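Side-chain contacts in nicotinamide-nucleotide adenylyltransferase NadR family / Ribosylnicotinamide kinase (Lactococcus lactis subsp. cremoris, PDB 6GYE), which binds nicotinamide riboside and probably phosphorylates it, then adenylylates the resulting mononucleotide on the way to NAD+: residues A[9-13]-A[14-18]; A[330-334]-A[335-339]. All blocks are in the same frame, centred on the assembly; numbering follows the deposited sequence.

Both interactions are local, each made where one continuous piece of chain turns, and they lie on opposite sides of the chain's centre with nearest atoms about 38 Å apart. Interaction 1 leads into strand 15-21, the middle strand of the five-stranded parallel sheet; interaction 2 leaves helix 320-333 on the way to strand 340-342, an outermost strand of the four-stranded sheet, in the P-loop NTPase part of the chain. The first is partly buried and rests on Leu-11 and Ile-16, both buried, without mutual hydrogen bonds. The second is a surface contact, where two backbone hydrogen bonds close a helix end and leucines pack around them.

Interaction 1: residues A[9-13]-A[14-18]; sequences SKLSG and KNIGI
Leu-11, the first residue of 9-13 to meet the following segment, reaches Ile-16 through one methyl: its CD2 lies 4.1 Å from CG2 of Ile-16. The two side chains run past each other in opposite directions, so this is a flank contact between branches, a van der Waals contact between methyls. At Ser-12 the side chain starts away from 14-18 and the backbone does the touching, its carbonyl O standing 3.7 Å from CD1 of Ile-16. Gly-13 follows with a second carbonyl, and its O is likewise 3.7 Å from CD1 of Ile-16. Gly-13 has a phi of 104°, where a side chain would press on the preceding carbonyl oxygen and stand tight against the N of Lys-14.

One methyl of Ile-16 is thus shared by two successive carbonyl oxygens. The torsions of Ile-16 explain the division of labour: CG1 lies beside the backbone N (chi1 -54°), carrying CD1 to the carbonyls, while CG2, opposite that N, faces Leu-11. With an alanine at Ile-16 both branches are gone, which would probably leave CD2 of Leu-11 without this methyl partner and open a gap beside the two carbonyls.

The side chain of Lys-14 leaves its CA away from 9-13, although its CB remains 3.6 Å from C of Gly-13; the chain bends at chi2 and chi4, and NZ forms a salt bridge with Glu-114. The other carboxylate oxygen of Glu-114 accepts a hydrogen bond from N of Gly-13, so one carboxylate holds two neighbouring residues. From Asn-15 the chain becomes strand 15-21, set between parallel strands 43-50 and 118-123: Leu-11 touches Leu-45 of the former, and Ile-16 makes a backbone hydrogen bond with Ser-118 of the latter.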
loop_
_atom_site.group_PDB
_atom_site.type_symbol
_atom_site.label_atom_id
_atom_site.label_comp_id
_atom_site.label_asym_id
_atom_site.label_seq_id
_atom_site.Cartn_x
_atom_site.Cartn_y
_atom_site.Cartn_z
ATOM N N SER A 9 3.496 -0.713 -29.512
ATOM C CA SER A 9 3.489 0.001 -28.231
ATOM C C SER A 9 4.766 0.807 -27.995
ATOM O O SER A 9 5.288 0.875 -26.877
ATOM C CB SER A 9 3.251 -0.994 -27.097
ATOM O OG SER A 9 4.283 -1.964 -27.036
ATOM N N LYS A 10 5.292 1.410 -29.049
ATOM C CA LYS A 10 6.481 2.240 -28.986
ATOM C C LYS A 10 6.095 3.716 -29.055
ATOM O O LYS A 10 4.991 4.080 -29.471
ATOM C CB LYS A 10 7.445 1.880 -30.129
ATOM C CG LYS A 10 7.954 0.440 -30.070
ATOM C CD LYS A 10 8.614 0.010 -31.365
ATOM C CE LYS A 10 9.364 -1.306 -31.193
ATOM N NZ LYS A 10 10.648 -1.315 -31.959
ATOM N N LEU A 11 7.015 4.561 -28.595
ATOM C CA LEU A 11 6.809 5.998 -28.610
ATOM C C LEU A 11 6.956 6.540 -30.027
ATOM O O LEU A 11 7.941 6.245 -30.712
ATOM C CB LEU A 11 7.820 6.647 -27.676
ATOM C CG LEU A 11 7.397 7.783 -26.772
ATOM C CD1 LEU A 11 6.079 7.500 -26.067
ATOM C CD2 LEU A 11 8.526 7.985 -25.779
ATOM N N SER A 12 5.973 7.320 -30.474
ATOM C CA SER A 12 6.041 7.982 -31.770
ATOM C C SER A 12 6.599 9.394 -31.627
ATOM O O SER A 12 6.668 9.952 -30.531
ATOM C CB SER A 12 4.660 8.049 -32.412
ATOM O OG SER A 12 3.828 8.928 -31.674
ATOM N N GLY A 13 6.987 9.979 -32.756
ATOM C CA GLY A 13 7.453 11.351 -32.786
ATOM C C GLY A 13 8.965 11.452 -32.916
ATOM O O GLY A 13 9.706 10.484 -32.749
ATOM N N LYS A 14 9.427 12.668 -33.220
ATOM C CA LYS A 14 10.854 12.955 -33.372
ATOM C C LYS A 14 11.505 13.537 -32.117
ATOM O O LYS A 14 12.640 13.179 -31.798
ATOM C CB LYS A 14 11.086 13.909 -34.550
ATOM C CG LYS A 14 10.887 13.279 -35.921
ATOM C CD LYS A 14 11.956 12.242 -36.227
ATOM C CE LYS A 14 11.917 11.826 -37.691
ATOM N NZ LYS A 14 10.621 11.180 -38.042
ATOM N N ASN A 15 10.833 14.426 -31.388
ATOM C CA ASN A 15 11.410 15.035 -30.189
ATOM C C ASN A 15 10.998 14.219 -28.970
ATOM O O ASN A 15 9.832 14.232 -28.567
ATOM C CB ASN A 15 10.968 16.485 -30.043
ATOM C CG ASN A 15 11.465 17.347 -31.164
ATOM O OD1 ASN A 15 12.663 17.394 -31.434
ATOM N ND2 ASN A 15 10.554 18.051 -31.818
ATOM N N ILE A 16 11.956 13.500 -28.393
ATOM C CA ILE A 16 11.696 12.560 -27.307
ATOM C C ILE A 16 12.435 13.030 -26.060
ATOM O O ILE A 16 13.638 13.319 -26.119
ATOM C CB ILE A 16 12.141 11.134 -27.675
ATOM C CG1 ILE A 16 11.503 10.665 -29.000
ATOM C CG2 ILE A 16 11.906 10.204 -26.498
ATOM C CD1 ILE A 16 9.985 10.689 -29.041
ATOM N N GLY A 17 11.729 13.082 -24.934
ATOM C CA GLY A 17 12.327 13.393 -23.644
ATOM C C GLY A 17 12.470 12.135 -22.804
ATOM O O GLY A 17 11.583 11.279 -22.800
ATOM N N ILE A 18 13.583 12.034 -22.092
ATOM C CA ILE A 18 13.879 10.895 -21.233
ATOM C C ILE A 18 13.906 11.415 -19.806
ATOM O O ILE A 18 14.722 12.287 -19.466
ATOM C CB ILE A 18 15.208 10.206 -21.599
ATOM C CG1 ILE A 18 15.127 9.330 -22.858
ATOM C CG2 ILE A 18 15.605 9.240 -20.505
ATOM C CD1 ILE A 18 14.405 9.855 -24.041
#

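Interaction 2: residues A[330-334]-A[335-339]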
loop_
_atom_site.group_PDB
_atom_site.type_symbol
_atom_site.label_atom_id
_atom_site.label_comp_id
_atom_site.label_asym_id
_atom_site.label_seq_id
_atom_site.Cartn_x
_atom_site.Cartn_y
_atom_site.Cartn_z
ATOM N N GLN A 330 -4.231 -16.974 19.341
ATOM C CA GLN A 330 -3.929 -16.858 17.921
ATOM C C GLN A 330 -3.115 -15.606 17.621
ATOM O O GLN A 330 -2.173 -15.657 16.823
ATOM C CB GLN A 330 -5.220 -16.901 17.100
ATOM C CG GLN A 330 -5.947 -18.258 17.203
ATOM C CD GLN A 330 -6.898 -18.513 16.032
ATOM O OE1 GLN A 330 -6.729 -17.949 14.951
ATOM N NE2 GLN A 330 -7.899 -19.368 16.248
ATOM N N LEU A 331 -3.445 -14.475 18.253
ATOM C CA LEU A 331 -2.613 -13.287 18.080
ATOM C C LEU A 331 -1.172 -13.566 18.503
ATOM O O LEU A 331 -0.229 -13.033 17.905
ATOM C CB LEU A 331 -3.196 -12.097 18.851
ATOM C CG LEU A 331 -4.511 -11.511 18.311
ATOM C CD1 LEU A 331 -5.153 -10.510 19.279
ATOM C CD2 LEU A 331 -4.297 -10.862 16.968
ATOM N N ALA A 332 -0.975 -14.423 19.503
ATOM C CA ALA A 332 0.379 -14.865 19.800
ATOM C C ALA A 332 0.904 -15.767 18.690
ATOM O O ALA A 332 2.047 -15.613 18.245
ATOM C CB ALA A 332 0.420 -15.580 21.150
ATOM N N GLU A 333 0.076 -16.700 18.216
ATOM C CA GLU A 333 0.498 -17.618 17.162
ATOM C C GLU A 333 1.053 -16.878 15.944
ATOM O O GLU A 333 2.037 -17.316 15.342
ATOM C CB GLU A 333 -0.672 -18.523 16.760
ATOM C CG GLU A 333 -0.380 -19.431 15.574
ATOM C CD GLU A 333 -1.519 -20.380 15.248
ATOM O OE1 GLU A 333 -1.306 -21.307 14.435
ATOM O OE2 GLU A 333 -2.619 -20.219 15.820
ATOM N N PHE A 334 0.469 -15.738 15.583
ATOM C CA PHE A 334 0.919 -14.987 14.418
ATOM C C PHE A 334 1.859 -13.841 14.786
ATOM O O PHE A 334 2.123 -12.982 13.943
ATOM C CB PHE A 334 -0.286 -14.462 13.625
ATOM C CG PHE A 334 -1.123 -15.557 13.011
ATOM C CD1 PHE A 334 -0.677 -16.250 11.890
ATOM C CD2 PHE A 334 -2.324 -15.930 13.583
ATOM C CE1 PHE A 334 -1.423 -17.283 11.335
ATOM C CE2 PHE A 334 -3.079 -16.967 13.036
ATOM C CZ PHE A 334 -2.625 -17.645 11.906
ATOM N N GLY A 335 2.356 -13.808 16.020
ATOM C CA GLY A 335 3.370 -12.836 16.429
ATOM C C GLY A 335 2.951 -11.379 16.384
ATOM O O GLY A 335 3.755 -10.516 16.012
ATOM N N LEU A 336 1.723 -11.078 16.791
ATOM C CA LEU A 336 1.164 -9.739 16.673
ATOM C C LEU A 336 1.078 -8.999 18.003
ATOM O O LEU A 336 0.545 -7.885 18.048
ATOM C CB LEU A 336 -0.227 -9.828 16.046
ATOM C CG LEU A 336 -0.272 -10.460 14.657
ATOM C CD1 LEU A 336 -1.700 -10.778 14.282
ATOM C CD2 LEU A 336 0.342 -9.524 13.646
ATOM N N LEU A 337 1.591 -9.578 19.086
ATOM C CA LEU A 337 1.259 -9.060 20.410
ATOM C C LEU A 337 1.738 -7.631 20.620
ATOM O O LEU A 337 1.150 -6.898 21.423
ATOM C CB LEU A 337 1.832 -9.977 21.488
ATOM C CG LEU A 337 1.126 -11.330 21.518
ATOM C CD1 LEU A 337 1.640 -12.166 22.640
ATOM C CD2 LEU A 337 -0.382 -11.115 21.655
ATOM N N ASP A 338 2.783 -7.202 19.906
ATOM C CA ASP A 338 3.293 -5.847 20.108
ATOM C C ASP A 338 2.403 -4.777 19.496
ATOM O O ASP A 338 2.534 -3.601 19.857
ATOM C CB ASP A 338 4.705 -5.721 19.544
ATOM C CG ASP A 338 5.758 -6.238 20.505
ATOM O OD1 ASP A 338 5.534 -6.176 21.738
ATOM O OD2 ASP A 338 6.808 -6.710 20.031
ATOM N N LYS A 339 1.480 -5.159 18.620
ATOM C CA LYS A 339 0.512 -4.239 18.044
ATOM C C LYS A 339 -0.835 -4.272 18.753
ATOM O O LYS A 339 -1.744 -3.534 18.358
ATOM C CB LYS A 339 0.321 -4.569 16.556
ATOM C CG LYS A 339 1.597 -4.397 15.732
ATOM C CD LYS A 339 1.405 -4.944 14.325
ATOM C CE LYS A 339 2.626 -4.677 13.451
ATOM N NZ LYS A 339 2.411 -5.293 12.112
#
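Leu-336 folds back over the last turn of helix 320-333, and each part of its side chain finds a different partner there. CB begins 3.7 Å from the carbonyl O of Leu-331. CG comes next, 3.6 Å from O of Phe-334; with chi1 at -59° it sits beside its own backbone N, which carries CD1 to Leu-331. Of the two methyls, CD1 has the apolar partners: it meets CD2 of Leu-331 at 3.7 Å, the two leucine side chains crossing at about a right angle, and also abuts CB of Phe-334. CD2 lies near the carbonyl O of Phe-334. Outside the two segments, this leucine touches Ile-263 of helix 262-272 and Ile-297 of strand 296-300.

The backbone here forms a Schellman motif. N of Leu-336 donates to O of Leu-331 over 3.0 Å, nearly straight at 170° and almost in line with the C=O bond. N of Gly-335 donates to O of Ala-332 over 2.9 Å, but from well above the carbonyl plane. Gly-335 takes the C-prime position with a phi of 63°, and a CB there would clash with O of Phe-334.

Leu-337 covers another part of the helix end, with CD1 3.9 Å from CB of Ala-332 and CD2 4.1 Å from CB of Leu-331. On the helix itself, OE2 of Glu-333 makes a salt bridge with Arg-266 of helix 262-272, while Leu-331 also touches Val-299 of strand 296-300.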